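Local coordinates for anopheles Plasmodium-responsive Leucine-rich repeat protein 1B (Anopheles gambiae, PDB 4XGO) that probably acts in the mosquito's response to Plasmodium and probably interacts with LRIM1, here as its leucine-rich repeat domain, at residues Leu28-Leu33 and Leu52-Asn57; Glu36-Asn41 and Asn57-Leu62; Asp280-Val285 and Ser301-Asp306; Asn212-Ile217 and Leu231-Asn236. All coordinates share one frame; numbering follows the deposited sequence.

All four contacts join one coil of a leucine-rich repeat solenoid to the next, at three places along it. Contacts 1 and 2 belong to the same pair of coils near the N-terminal end: their centres are about 11 Å apart, they share Asn-57, and both touch the second subunit. Contact 4 lies well along the solenoid, and contact 3 is near the C-terminal end; their centres are about 17 Å apart, with nearest atoms about 7 Å apart. Contacts 1 and 3 fall on opposite sides of the chain's centre, about 53 Å apart between centres. Asn-57, Asn-303 and Asn-236 play comparable roles in contacts 1, 3 and 4, while contact 2 joins its coils by apolar side chains and two bridging waters.

Contact 1 (Leu28-Leu33 and Leu52-Asn57); sequences LNLNGL and LYMRFN
Two successive concave strands of the leucine-rich repeat solenoid lie parallel here, with Leu-28 beside Leu-52 and Asn-29 beside Tyr-53, and the first runs on into a type II turn, Leu-30 to Leu-33, that stays paired with 54-57. Tyr-53 N reaches Leu-28 O at 3.0 Å in a nearly straight bond (172°), and Leu-30 N gives its hydrogen to Tyr-53 O. On the inner side, Leu-28 CD2 meets Leu-52 CD1 at 3.9 Å, the two leucines lying alongside each other and pointing the same way; Leu-30 CB packs on Met-54 CG in like manner. On the other face, Asn-29 OD1 sits at the edge of the Tyr-53 ring and closes an Asx turn by accepting from Asn-31 N. Asn-31 in turn places its OD1 against the backbone of 53-55, where Arg-55 N donates at 2.8 Å from above the carbonyl plane. The Arg-55 guanidinium leads away to Asp-79 and to Gly-32 O of the second subunit. Asn-57, the consensus asparagine of the repeat, folds its amide back across the coils with CG beside its own backbone N (chi1 -77°). Its ND2 donates to both Met-54 O and Leu-30 O, while its OD1 accepts from Ile-35 N and, at 2.9 Å, from Leu-33 N.

Contact 2 (Glu36-Asn41 and Asn57-Leu62); sequences EEIDTN and NVIRYL
Toward the convex side of the leucine-rich repeat solenoid, Glu-36 and Ile-38 of strand 35-38 meet Val-58, Ile-59 and Leu-62 of the next coil through side chains and water. The CA atoms of Glu-36 and Ile-59 are 4.5 Å apart, whereas those of Ile-38 and Leu-62 have opened to 6.9 Å. At the closer end the aliphatic part of Glu-36 lies along Val-58, CB against CG2 at 3.9 Å. Glu-36 CG is anti to the backbone N (chi1 -168°) and the chain runs on extended, its OE1 bonding to Ser-7 OG of the second subunit. Inward, Ile-38 CD1 touches Ile-59 CD1 at 3.9 Å, the two side chains slanting across each other, and it also reaches Leu-62 CD2, so that one methyl serves two hydrophobic residues of the next coil. Glu-37 and Ile-38 also pair in parallel with a strand of the second subunit, which carries the sheet across the interface. Two waters fill in between the separating backbones. One donates to Glu-36 O and accepts from Arg-60 N; the other accepts from Ile-38 N at 3.0 Å and donates to Tyr-61 O at 2.6 Å.

Contact 3 (Asp280-Val285 and Ser301-Asp306); sequences DHNSIV and SHNDWD
Asn-303 CB lies 3.6 Å from Ile-284 O, and both sit over the same face of the Trp-305 ring, toward its rim. From there CG turns beside the asparagine's own backbone N (chi1 -84°), which aims the amide at the previous coil. OD1 accepts from Ile-284 N at 3.0 Å in a fairly straight bond (166°), with the donor tilted out of the carbonyl plane, and presses close to Asn-282 CB. ND2 donates to Leu-300 O and to Leu-279 O, so both ends of this amide are used on backbone groups. Beyond it, Asp-304 N bonds to Ile-284 O and Asp-306 N to Val-285 O, while Ile-284 CG2 packs against Trp-305 CZ3 at 3.6 Å. At the other end the rings of His-281 and His-302 form an offset stack, centroids 4.2 Å apart and planes 7° from parallel. Asp-280 OD2 holds the first ring in place by accepting from His-281 ND1 in the ring plane. A water spans Ser-283 OG and Asp-304 OD2, and Lys-330 forms a salt bridge with OD1 of the same aspartate. Asn-303 sits at the consensus asparagine position of a leucine-rich repeat, here where the solenoid passes into helix 307-316 and its disulfide-bonded C-terminal cap.

Contact 4 (Asn212-Ile217 and Leu231-Asn236); sequences NQLEKI and LYVSNN. Unlike the reference sequence in segment 212-217: Lys-216 (reference Ile).
Val-233 directs both its methyls at Leu-214 and Ile-217 of the preceding coil. CG1, anti to the backbone N (chi1 -160°), touches both Leu-214 CD1, at 3.7 Å, and Ile-217 CD1, and CG2 adds a second contact with Ile-217 CD1 at 4.0 Å; Leu-214 crosses at about a right angle, whereas Ile-217 comes tip to tip. Ser-234 OG accepts from Asn-235 ND2, and Asn-235, at positive phi, turns the chain while the end of its side chain leads away. Asn-236 reaches back across. Its OD1 takes Leu-214 N on a lone pair, in the carbonyl plane, at 3.0 Å (N-H...O 163°), and a weak, bent bond from Asn-212 N joins at 3.3 Å; Asn-212 CB also crowds the same oxygen. The Asn-236 ND2 donates to Leu-209 O and is weakly shared between Val-233 O and Ser-234 O within its own turn. A buried amide bonded to backbone groups of its own and the preceding coil, beside hydrophobic side chains filling the interior, is the hallmark of the LxxLxLxxN repeat in the leucine-rich repeat fold.

Contact 1 (Leu28-Leu33 and Leu52-Asn57)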
loop_
_atom_site.group_PDB
_atom_site.type_symbol
_atom_site.label_atom_id
_atom_site.label_comp_id
_atom_site.label_asym_id
_atom_site.label_seq_id
_atom_site.Cartn_x
_atom_site.Cartn_y
_atom_site.Cartn_z
ATOM N N LEU A 28 -1.172 25.574 3.930
ATOM C CA LEU A 28 -1.866 25.278 2.697
ATOM C C LEU A 28 -1.935 23.779 2.528
ATOM O O LEU A 28 -0.911 23.117 2.369
ATOM C CB LEU A 28 -1.178 25.952 1.496
ATOM C CG LEU A 28 -1.778 25.619 0.127
ATOM C CD1 LEU A 28 -3.235 26.054 0.067
ATOM C CD2 LEU A 28 -1.000 26.234 -1.020
ATOM N N ASN A 29 -3.146 23.251 2.544
ATOM C CA ASN A 29 -3.350 21.827 2.348
ATOM C C ASN A 29 -3.766 21.492 0.909
ATOM O O ASN A 29 -4.921 21.683 0.511
ATOM C CB ASN A 29 -4.352 21.268 3.353
ATOM C CG ASN A 29 -4.443 19.753 3.280
ATOM O OD1 ASN A 29 -3.606 19.114 2.644
ATOM N ND2 ASN A 29 -5.432 19.168 3.948
ATOM N N LEU A 30 -2.794 21.000 0.131
ATOM C CA LEU A 30 -3.026 20.514 -1.206
ATOM C C LEU A 30 -2.912 19.003 -1.242
ATOM O O LEU A 30 -2.721 18.401 -2.308
ATOM C CB LEU A 30 -2.023 21.133 -2.170
ATOM C CG LEU A 30 -2.008 22.651 -2.249
ATOM C CD1 LEU A 30 -0.928 23.113 -3.236
ATOM C CD2 LEU A 30 -3.377 23.194 -2.618
ATOM N N ASN A 31 -3.050 18.360 -0.087
ATOM C CA ASN A 31 -2.979 16.896 -0.068
ATOM C C ASN A 31 -4.129 16.293 -0.865
ATOM O O ASN A 31 -5.267 16.773 -0.768
ATOM C CB ASN A 31 -3.133 16.370 1.350
ATOM C CG ASN A 31 -1.955 16.701 2.242
ATOM O OD1 ASN A 31 -0.883 17.114 1.789
ATOM N ND2 ASN A 31 -2.165 16.533 3.535
ATOM N N GLY A 32 -3.855 15.216 -1.584
ATOM C CA GLY A 32 -4.899 14.367 -2.139
ATOM C C GLY A 32 -5.721 15.014 -3.249
ATOM O O GLY A 32 -6.884 14.656 -3.435
ATOM N N LEU A 33 -5.119 15.960 -3.983
ATOM C CA LEU A 33 -5.856 16.682 -5.048
ATOM C C LEU A 33 -5.493 16.227 -6.467
ATOM O O LEU A 33 -5.858 16.898 -7.434
ATOM C CB LEU A 33 -5.689 18.191 -4.897
ATOM C CG LEU A 33 -6.160 18.801 -3.579
ATOM C CD1 LEU A 33 -5.899 20.297 -3.513
ATOM C CD2 LEU A 33 -7.646 18.503 -3.315
ATOM N N LEU A 52 3.418 23.701 3.924
ATOM C CA LEU A 52 2.885 23.315 2.630
ATOM C C LEU A 52 2.727 21.812 2.570
ATOM O O LEU A 52 3.715 21.082 2.658
ATOM C CB LEU A 52 3.815 23.776 1.516
ATOM C CG LEU A 52 3.448 23.447 0.076
ATOM C CD1 LEU A 52 2.057 23.955 -0.250
ATOM C CD2 LEU A 52 4.519 24.040 -0.856
ATOM N N TYR A 53 1.481 21.366 2.455
ATOM C CA TYR A 53 1.173 19.942 2.418
ATOM C C TYR A 53 0.756 19.541 1.015
ATOM O O TYR A 53 -0.247 20.053 0.499
ATOM C CB TYR A 53 0.060 19.600 3.405
ATOM C CG TYR A 53 0.217 20.099 4.818
ATOM C CD1 TYR A 53 1.463 20.231 5.406
ATOM C CD2 TYR A 53 -0.916 20.387 5.594
ATOM C CE1 TYR A 53 1.604 20.639 6.714
ATOM C CE2 TYR A 53 -0.795 20.787 6.917
ATOM C CZ TYR A 53 0.452 20.924 7.472
ATOM O OH TYR A 53 0.586 21.316 8.789
ATOM N N MET A 54 1.549 18.665 0.379
ATOM C CA MET A 54 1.236 18.143 -0.965
ATOM C C MET A 54 1.350 16.611 -1.020
ATOM O O MET A 54 1.727 16.012 -2.042
ATOM C CB MET A 54 2.125 18.822 -2.031
ATOM C CG MET A 54 1.941 20.319 -2.066
ATOM S SD MET A 54 2.883 21.094 -3.409
ATOM C CE MET A 54 4.449 21.304 -2.626
ATOM N N ARG A 55 0.957 15.985 0.083
ATOM C CA ARG A 55 0.993 14.528 0.225
ATOM C C ARG A 55 -0.129 13.881 -0.615
ATOM O O ARG A 55 -1.148 14.512 -0.885
ATOM C CB ARG A 55 0.732 14.129 1.689
ATOM C CG ARG A 55 1.555 14.814 2.778
ATOM C CD ARG A 55 1.029 14.413 4.170
ATOM N NE ARG A 55 1.571 13.105 4.537
ATOM C CZ ARG A 55 0.992 12.179 5.296
ATOM N NH1 ARG A 55 -0.209 12.336 5.823
ATOM N NH2 ARG A 55 1.632 11.043 5.513
ATOM N N PHE A 56 0.095 12.635 -1.035
ATOM C CA PHE A 56 -0.908 11.823 -1.719
ATOM C C PHE A 56 -1.380 12.459 -3.020
ATOM O O PHE A 56 -2.581 12.527 -3.300
ATOM C CB PHE A 56 -2.110 11.530 -0.807
ATOM C CG PHE A 56 -1.738 10.902 0.506
ATOM C CD1 PHE A 56 -1.471 9.560 0.583
ATOM C CD2 PHE A 56 -1.726 11.655 1.669
ATOM C CE1 PHE A 56 -1.171 8.968 1.803
ATOM C CE2 PHE A 56 -1.414 11.079 2.886
ATOM C CZ PHE A 56 -1.128 9.742 2.950
ATOM N N ASN A 57 -0.426 12.926 -3.811
ATOM C CA ASN A 57 -0.719 13.412 -5.145
ATOM C C ASN A 57 -0.010 12.505 -6.141
ATOM O O ASN A 57 0.344 11.365 -5.816
ATOM C CB ASN A 57 -0.299 14.884 -5.253
ATOM C CG ASN A 57 -1.283 15.824 -4.577
ATOM O OD1 ASN A 57 -2.449 15.944 -4.997
ATOM N ND2 ASN A 57 -0.828 16.501 -3.543
#

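Contact 2 (Glu36-Asn41 and Asn57-Leu62)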
loop_
_atom_site.group_PDB
_atom_site.type_symbol
_atom_site.label_atom_id
_atom_site.label_comp_id
_atom_site.label_asym_id
_atom_site.label_seq_id
_atom_site.Cartn_x
_atom_site.Cartn_y
_atom_site.Cartn_z
ATOM N N GLU A 36 -0.532 16.656 -10.594
ATOM C CA GLU A 36 0.513 16.007 -11.377
ATOM C C GLU A 36 1.606 17.008 -11.743
ATOM O O GLU A 36 2.709 16.895 -11.264
ATOM C CB GLU A 36 -0.058 15.319 -12.610
ATOM C CG GLU A 36 0.939 14.389 -13.284
ATOM C CD GLU A 36 0.418 13.790 -14.578
ATOM O OE1 GLU A 36 -0.748 14.057 -14.964
ATOM O OE2 GLU A 36 1.194 13.056 -15.226
ATOM N N GLU A 37 1.317 18.001 -12.562
ATOM C CA GLU A 37 2.345 18.986 -12.899
ATOM C C GLU A 37 2.239 20.186 -11.960
ATOM O O GLU A 37 1.147 20.563 -11.545
ATOM C CB GLU A 37 2.244 19.418 -14.368
ATOM C CG GLU A 37 3.289 20.453 -14.763
ATOM C CD GLU A 37 3.321 20.748 -16.253
ATOM O OE1 GLU A 37 2.262 20.651 -16.918
ATOM O OE2 GLU A 37 4.419 21.090 -16.760
ATOM N N ILE A 38 3.383 20.763 -11.606
ATOM C CA ILE A 38 3.419 22.019 -10.877
ATOM C C ILE A 38 4.224 23.021 -11.690
ATOM O O ILE A 38 5.353 22.734 -12.071
ATOM C CB ILE A 38 4.093 21.874 -9.514
ATOM C CG1 ILE A 38 3.337 20.860 -8.646
ATOM C CG2 ILE A 38 4.148 23.219 -8.798
ATOM C CD1 ILE A 38 4.022 20.581 -7.333
ATOM N N ASP A 39 3.651 24.194 -11.936
ATOM C CA ASP A 39 4.376 25.249 -12.642
ATOM C C ASP A 39 5.379 25.908 -11.711
ATOM O O ASP A 39 5.124 26.036 -10.520
ATOM C CB ASP A 39 3.407 26.307 -13.168
ATOM C CG ASP A 39 2.599 25.832 -14.362
ATOM O OD1 ASP A 39 2.861 24.723 -14.884
ATOM O OD2 ASP A 39 1.702 26.591 -14.789
ATOM N N THR A 40 6.512 26.366 -12.261
ATOM C CA THR A 40 7.539 27.014 -11.446
ATOM C C THR A 40 6.982 28.181 -10.648
ATOM O O THR A 40 7.398 28.409 -9.518
ATOM C CB THR A 40 8.723 27.523 -12.306
ATOM O OG1 THR A 40 9.280 26.437 -13.049
ATOM C CG2 THR A 40 9.816 28.122 -11.419
ATOM N N ASN A 41 6.059 28.940 -11.239
ATOM C CA ASN A 41 5.476 30.101 -10.563
ATOM C C ASN A 41 4.180 29.807 -9.803
ATOM O O ASN A 41 3.438 30.726 -9.473
ATOM C CB ASN A 41 5.245 31.263 -11.564
ATOM C CG ASN A 41 4.144 30.971 -12.570
ATOM O OD1 ASN A 41 3.672 29.843 -12.673
ATOM N ND2 ASN A 41 3.755 31.990 -13.353
ATOM N N ASN A 57 -0.426 12.926 -3.811
ATOM C CA ASN A 57 -0.719 13.412 -5.145
ATOM C C ASN A 57 -0.010 12.505 -6.141
ATOM O O ASN A 57 0.344 11.365 -5.816
ATOM C CB ASN A 57 -0.299 14.884 -5.253
ATOM C CG ASN A 57 -1.283 15.824 -4.577
ATOM O OD1 ASN A 57 -2.449 15.944 -4.997
ATOM N ND2 ASN A 57 -0.828 16.501 -3.543
ATOM N N VAL A 58 0.208 12.981 -7.362
ATOM C CA VAL A 58 0.910 12.170 -8.355
ATOM C C VAL A 58 2.029 12.992 -8.989
ATOM O O VAL A 58 2.256 12.935 -10.198
ATOM C CB VAL A 58 -0.061 11.578 -9.412
ATOM C CG1 VAL A 58 -0.861 10.433 -8.796
ATOM C CG2 VAL A 58 -0.990 12.636 -9.964
ATOM N N ILE A 59 2.749 13.722 -8.148
ATOM C CA ILE A 59 3.759 14.656 -8.599
ATOM C C ILE A 59 4.987 13.870 -9.059
ATOM O O ILE A 59 5.526 13.047 -8.319
ATOM C CB ILE A 59 4.141 15.663 -7.497
ATOM C CG1 ILE A 59 2.937 16.541 -7.111
ATOM C CG2 ILE A 59 5.310 16.530 -7.949
ATOM C CD1 ILE A 59 3.063 17.180 -5.738
ATOM N N ARG A 60 5.411 14.124 -10.298
ATOM C CA ARG A 60 6.540 13.400 -10.904
ATOM C C ARG A 60 7.851 14.181 -10.843
ATOM O O ARG A 60 8.924 13.584 -10.692
ATOM C CB ARG A 60 6.188 13.039 -12.348
ATOM C CG ARG A 60 7.244 12.253 -13.089
ATOM C CD ARG A 60 7.382 10.823 -12.613
ATOM N NE ARG A 60 8.559 10.213 -13.234
ATOM C CZ ARG A 60 9.802 10.305 -12.766
ATOM N NH1 ARG A 60 10.066 10.971 -11.642
ATOM N NH2 ARG A 60 10.793 9.718 -13.434
ATOM N N TYR A 61 7.762 15.505 -10.978
ATOM C CA TYR A 61 8.921 16.405 -10.928
ATOM C C TYR A 61 8.594 17.662 -10.159
ATOM O O TYR A 61 7.448 18.121 -10.169
ATOM C CB TYR A 61 9.329 16.864 -12.339
ATOM C CG TYR A 61 9.510 15.756 -13.317
ATOM C CD1 TYR A 61 10.645 14.954 -13.282
ATOM C CD2 TYR A 61 8.545 15.503 -14.286
ATOM C CE1 TYR A 61 10.812 13.917 -14.190
ATOM C CE2 TYR A 61 8.703 14.473 -15.196
ATOM C CZ TYR A 61 9.831 13.690 -15.146
ATOM O OH TYR A 61 9.975 12.665 -16.054
ATOM N N LEU A 62 9.605 18.221 -9.502
ATOM C CA LEU A 62 9.526 19.559 -8.940
ATOM C C LEU A 62 10.380 20.505 -9.792
ATOM O O LEU A 62 11.552 20.212 -10.022
ATOM C CB LEU A 62 10.073 19.593 -7.522
ATOM C CG LEU A 62 9.339 18.801 -6.440
ATOM C CD1 LEU A 62 10.150 18.884 -5.158
ATOM C CD2 LEU A 62 7.932 19.307 -6.205
HETATM O O HOH W 1 5.089 16.324 -12.169
HETATM O O HOH W 2 5.941 19.292 -11.982
#

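Contact 3 (Asp280-Val285 and Ser301-Asp306)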
loop_
_atom_site.group_PDB
_atom_site.type_symbol
_atom_site.label_atom_id
_atom_site.label_comp_id
_atom_site.label_asym_id
_atom_site.label_seq_id
_atom_site.Cartn_x
_atom_site.Cartn_y
_atom_site.Cartn_z
ATOM N N ASP A 280 15.183 -17.873 23.506
ATOM C CA ASP A 280 14.523 -18.914 22.749
ATOM C C ASP A 280 15.111 -19.026 21.339
ATOM O O ASP A 280 15.627 -18.055 20.778
ATOM C CB ASP A 280 12.991 -18.684 22.696
ATOM C CG ASP A 280 12.632 -17.405 21.988
ATOM O OD1 ASP A 280 12.639 -16.343 22.630
ATOM O OD2 ASP A 280 12.402 -17.453 20.755
ATOM N N HIS A 281 14.986 -20.219 20.772
ATOM C CA HIS A 281 15.426 -20.529 19.415
ATOM C C HIS A 281 16.944 -20.353 19.233
ATOM O O HIS A 281 17.422 -19.486 18.503
ATOM C CB HIS A 281 14.618 -19.721 18.375
ATOM C CG HIS A 281 13.186 -20.131 18.292
ATOM N ND1 HIS A 281 12.212 -19.601 19.108
ATOM C CD2 HIS A 281 12.567 -21.046 17.510
ATOM C CE1 HIS A 281 11.045 -20.147 18.807
ATOM N NE2 HIS A 281 11.239 -21.045 17.859
ATOM N N ASN A 282 17.687 -21.189 19.943
ATOM C CA ASN A 282 19.146 -21.239 19.843
ATOM C C ASN A 282 19.546 -22.717 20.031
ATOM O O ASN A 282 18.712 -23.606 19.831
ATOM C CB ASN A 282 19.761 -20.303 20.879
ATOM C CG ASN A 282 19.781 -18.859 20.435
ATOM O OD1 ASN A 282 20.528 -18.514 19.531
ATOM N ND2 ASN A 282 19.010 -17.985 21.111
ATOM N N SER A 283 20.803 -22.986 20.385
ATOM C CA SER A 283 21.278 -24.345 20.607
ATOM C C SER A 283 21.938 -24.416 21.987
ATOM O O SER A 283 22.932 -25.090 22.173
ATOM C CB SER A 283 22.245 -24.727 19.499
ATOM O OG SER A 283 21.601 -24.750 18.227
ATOM N N ILE A 284 21.368 -23.709 22.954
ATOM C CA ILE A 284 22.005 -23.561 24.261
ATOM C C ILE A 284 21.827 -24.854 25.073
ATOM O O ILE A 284 20.756 -25.441 25.091
ATOM C CB ILE A 284 21.444 -22.359 25.024
ATOM C CG1 ILE A 284 21.774 -21.084 24.248
ATOM C CG2 ILE A 284 22.053 -22.262 26.418
ATOM C CD1 ILE A 284 20.899 -19.908 24.638
ATOM N N VAL A 285 22.900 -25.289 25.727
ATOM C CA VAL A 285 22.881 -26.537 26.500
ATOM C C VAL A 285 22.888 -26.256 28.006
ATOM O O VAL A 285 22.118 -26.856 28.784
ATOM C CB VAL A 285 24.094 -27.415 26.103
ATOM C CG1 VAL A 285 24.218 -28.655 26.997
ATOM C CG2 VAL A 285 24.003 -27.795 24.632
ATOM N N SER A 301 12.662 -21.641 25.264
ATOM C CA SER A 301 12.244 -22.780 24.454
ATOM C C SER A 301 13.095 -22.913 23.198
ATOM O O SER A 301 13.840 -21.982 22.833
ATOM C CB SER A 301 10.754 -22.699 24.070
ATOM O OG SER A 301 10.506 -21.578 23.244
ATOM N N HIS A 302 13.001 -24.086 22.565
ATOM C CA HIS A 302 13.716 -24.387 21.333
ATOM C C HIS A 302 15.225 -24.194 21.499
ATOM O O HIS A 302 15.850 -23.401 20.777
ATOM C CB HIS A 302 13.170 -23.549 20.186
ATOM C CG HIS A 302 11.738 -23.847 19.900
ATOM N ND1 HIS A 302 11.355 -24.758 18.937
ATOM C CD2 HIS A 302 10.600 -23.423 20.495
ATOM C CE1 HIS A 302 10.036 -24.850 18.923
ATOM N NE2 HIS A 302 9.556 -24.049 19.856
ATOM N N ASN A 303 15.760 -24.905 22.494
ATOM C CA ASN A 303 17.192 -24.980 22.729
ATOM C C ASN A 303 17.613 -26.443 22.810
ATOM O O ASN A 303 16.973 -27.285 22.174
ATOM C CB ASN A 303 17.582 -24.137 23.945
ATOM C CG ASN A 303 17.785 -22.668 23.580
ATOM O OD1 ASN A 303 18.756 -22.320 22.913
ATOM N ND2 ASN A 303 16.863 -21.814 23.982
ATOM N N ASP A 304 18.708 -26.745 23.510
ATOM C CA ASP A 304 19.194 -28.121 23.647
ATOM C C ASP A 304 19.618 -28.386 25.086
ATOM O O ASP A 304 20.736 -28.836 25.351
ATOM C CB ASP A 304 20.370 -28.353 22.702
ATOM C CG ASP A 304 19.946 -28.378 21.257
ATOM O OD1 ASP A 304 19.370 -29.404 20.818
ATOM O OD2 ASP A 304 20.185 -27.376 20.554
ATOM N N TRP A 305 18.701 -28.137 26.013
ATOM C CA TRP A 305 19.032 -28.036 27.443
ATOM C C TRP A 305 19.505 -29.326 28.083
ATOM O O TRP A 305 18.923 -30.392 27.880
ATOM C CB TRP A 305 17.811 -27.580 28.272
ATOM C CG TRP A 305 17.385 -26.224 27.957
ATOM C CD1 TRP A 305 16.238 -25.841 27.311
ATOM C CD2 TRP A 305 18.110 -25.027 28.226
ATOM N NE1 TRP A 305 16.207 -24.479 27.178
ATOM C CE2 TRP A 305 17.345 -23.953 27.727
ATOM C CE3 TRP A 305 19.331 -24.756 28.847
ATOM C CZ2 TRP A 305 17.778 -22.629 27.803
ATOM C CZ3 TRP A 305 19.756 -23.435 28.925
ATOM C CH2 TRP A 305 18.976 -22.396 28.438
ATOM N N ASP A 306 20.535 -29.191 28.905
ATOM C CA ASP A 306 20.894 -30.195 29.904
ATOM C C ASP A 306 19.925 -30.024 31.089
ATOM O O ASP A 306 19.705 -28.905 31.569
ATOM C CB ASP A 306 22.348 -29.947 30.299
ATOM C CG ASP A 306 22.774 -30.711 31.500
ATOM O OD1 ASP A 306 23.123 -31.902 31.333
ATOM O OD2 ASP A 306 22.819 -30.105 32.587
HETATM O O HOH W 3 19.908 -27.196 17.850
#

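Contact 4 (Asn212-Ile217 and Leu231-Asn236)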
loop_
_atom_site.group_PDB
_atom_site.type_symbol
_atom_site.label_atom_id
_atom_site.label_comp_id
_atom_site.label_asym_id
_atom_site.label_seq_id
_atom_site.Cartn_x
_atom_site.Cartn_y
_atom_site.Cartn_z
ATOM N N ASN A 212 20.341 -8.868 11.302
ATOM C CA ASN A 212 21.575 -8.485 10.632
ATOM C C ASN A 212 22.415 -9.767 10.447
ATOM O O ASN A 212 21.864 -10.859 10.485
ATOM C CB ASN A 212 22.301 -7.398 11.408
ATOM C CG ASN A 212 21.774 -6.006 11.058
ATOM O OD1 ASN A 212 22.201 -5.404 10.081
ATOM N ND2 ASN A 212 20.818 -5.526 11.836
ATOM N N GLN A 213 23.698 -9.629 10.231
ATOM C CA GLN A 213 24.540 -10.819 9.966
ATOM C C GLN A 213 25.665 -10.909 10.980
ATOM O O GLN A 213 26.802 -11.319 10.658
ATOM C CB GLN A 213 25.069 -10.737 8.551
ATOM C CG GLN A 213 23.957 -10.872 7.519
ATOM C CD GLN A 213 24.192 -10.052 6.280
ATOM O OE1 GLN A 213 25.049 -9.164 6.256
ATOM N NE2 GLN A 213 23.414 -10.328 5.230
ATOM N N LEU A 214 25.340 -10.587 12.223
ATOM C CA LEU A 214 26.338 -10.590 13.296
ATOM C C LEU A 214 26.599 -12.032 13.710
ATOM O O LEU A 214 25.658 -12.791 13.966
ATOM C CB LEU A 214 25.866 -9.789 14.503
ATOM C CG LEU A 214 25.664 -8.279 14.252
ATOM C CD1 LEU A 214 24.939 -7.637 15.424
ATOM C CD2 LEU A 214 26.972 -7.560 14.024
ATOM N N GLU A 215 27.872 -12.405 13.755
ATOM C CA GLU A 215 28.250 -13.738 14.273
ATOM C C GLU A 215 28.845 -13.651 15.676
ATOM O O GLU A 215 28.786 -14.629 16.447
ATOM C CB GLU A 215 29.210 -14.453 13.319
ATOM C CG GLU A 215 29.521 -15.864 13.801
ATOM C CD GLU A 215 30.346 -16.678 12.843
ATOM O OE1 GLU A 215 30.641 -16.175 11.727
ATOM O OE2 GLU A 215 30.698 -17.823 13.236
ATOM N N LYS A 216 29.409 -12.491 16.010
ATOM C CA LYS A 216 29.957 -12.210 17.329
ATOM C C LYS A 216 29.453 -10.887 17.847
ATOM O O LYS A 216 29.095 -10.023 17.052
ATOM C CB LYS A 216 31.487 -12.120 17.251
ATOM C CG LYS A 216 32.178 -13.357 16.718
ATOM C CD LYS A 216 33.694 -13.179 16.772
ATOM N N ILE A 217 29.404 -10.734 19.168
ATOM C CA ILE A 217 29.217 -9.429 19.812
ATOM C C ILE A 217 30.395 -9.251 20.751
ATOM O O ILE A 217 30.572 -10.032 21.680
ATOM C CB ILE A 217 27.920 -9.317 20.632
ATOM C CG1 ILE A 217 26.698 -9.399 19.716
ATOM C CG2 ILE A 217 27.901 -8.015 21.428
ATOM C CD1 ILE A 217 25.403 -9.573 20.443
ATOM N N LEU A 231 18.666 -3.740 24.274
ATOM C CA LEU A 231 19.544 -4.228 23.219
ATOM C C LEU A 231 18.888 -5.428 22.546
ATOM O O LEU A 231 18.645 -6.481 23.174
ATOM C CB LEU A 231 20.923 -4.605 23.788
ATOM C CG LEU A 231 21.880 -5.299 22.818
ATOM C CD1 LEU A 231 22.260 -4.387 21.667
ATOM C CD2 LEU A 231 23.121 -5.774 23.543
ATOM N N TYR A 232 18.548 -5.254 21.267
ATOM C CA TYR A 232 17.909 -6.291 20.498
ATOM C C TYR A 232 18.861 -6.812 19.433
ATOM O O TYR A 232 19.323 -6.057 18.564
ATOM C CB TYR A 232 16.646 -5.774 19.819
ATOM C CG TYR A 232 15.643 -5.179 20.768
ATOM C CD1 TYR A 232 15.684 -3.835 21.091
ATOM C CD2 TYR A 232 14.655 -5.964 21.336
ATOM C CE1 TYR A 232 14.757 -3.280 21.969
ATOM C CE2 TYR A 232 13.718 -5.417 22.212
ATOM C CZ TYR A 232 13.780 -4.071 22.520
ATOM O OH TYR A 232 12.856 -3.497 23.385
ATOM N N VAL A 233 19.149 -8.105 19.488
ATOM C CA VAL A 233 20.038 -8.711 18.509
ATOM C C VAL A 233 19.488 -10.067 18.078
ATOM O O VAL A 233 20.235 -11.009 17.820
ATOM C CB VAL A 233 21.503 -8.848 19.005
ATOM C CG1 VAL A 233 22.427 -9.002 17.820
ATOM C CG2 VAL A 233 21.964 -7.632 19.781
ATOM N N SER A 234 18.173 -10.153 17.930
ATOM C CA SER A 234 17.554 -11.402 17.507
ATOM C C SER A 234 17.819 -11.647 16.025
ATOM O O SER A 234 18.127 -10.708 15.260
ATOM C CB SER A 234 16.051 -11.401 17.779
ATOM O OG SER A 234 15.359 -10.613 16.823
ATOM N N ASN A 235 17.683 -12.902 15.605
ATOM C CA ASN A 235 17.749 -13.212 14.173
ATOM C C ASN A 235 19.028 -12.732 13.530
ATOM O O ASN A 235 19.028 -12.158 12.430
ATOM C CB ASN A 235 16.524 -12.627 13.457
ATOM C CG ASN A 235 15.249 -13.302 13.889
ATOM O OD1 ASN A 235 14.840 -14.319 13.301
ATOM N ND2 ASN A 235 14.603 -12.750 14.906
ATOM N N ASN A 236 20.139 -12.961 14.224
ATOM C CA ASN A 236 21.450 -12.817 13.624
ATOM C C ASN A 236 22.034 -14.231 13.439
ATOM O O ASN A 236 21.268 -15.189 13.277
ATOM C CB ASN A 236 22.307 -11.875 14.461
ATOM C CG ASN A 236 22.022 -10.407 14.163
ATOM O OD1 ASN A 236 22.731 -9.789 13.395
ATOM N ND2 ASN A 236 20.998 -9.851 14.771
#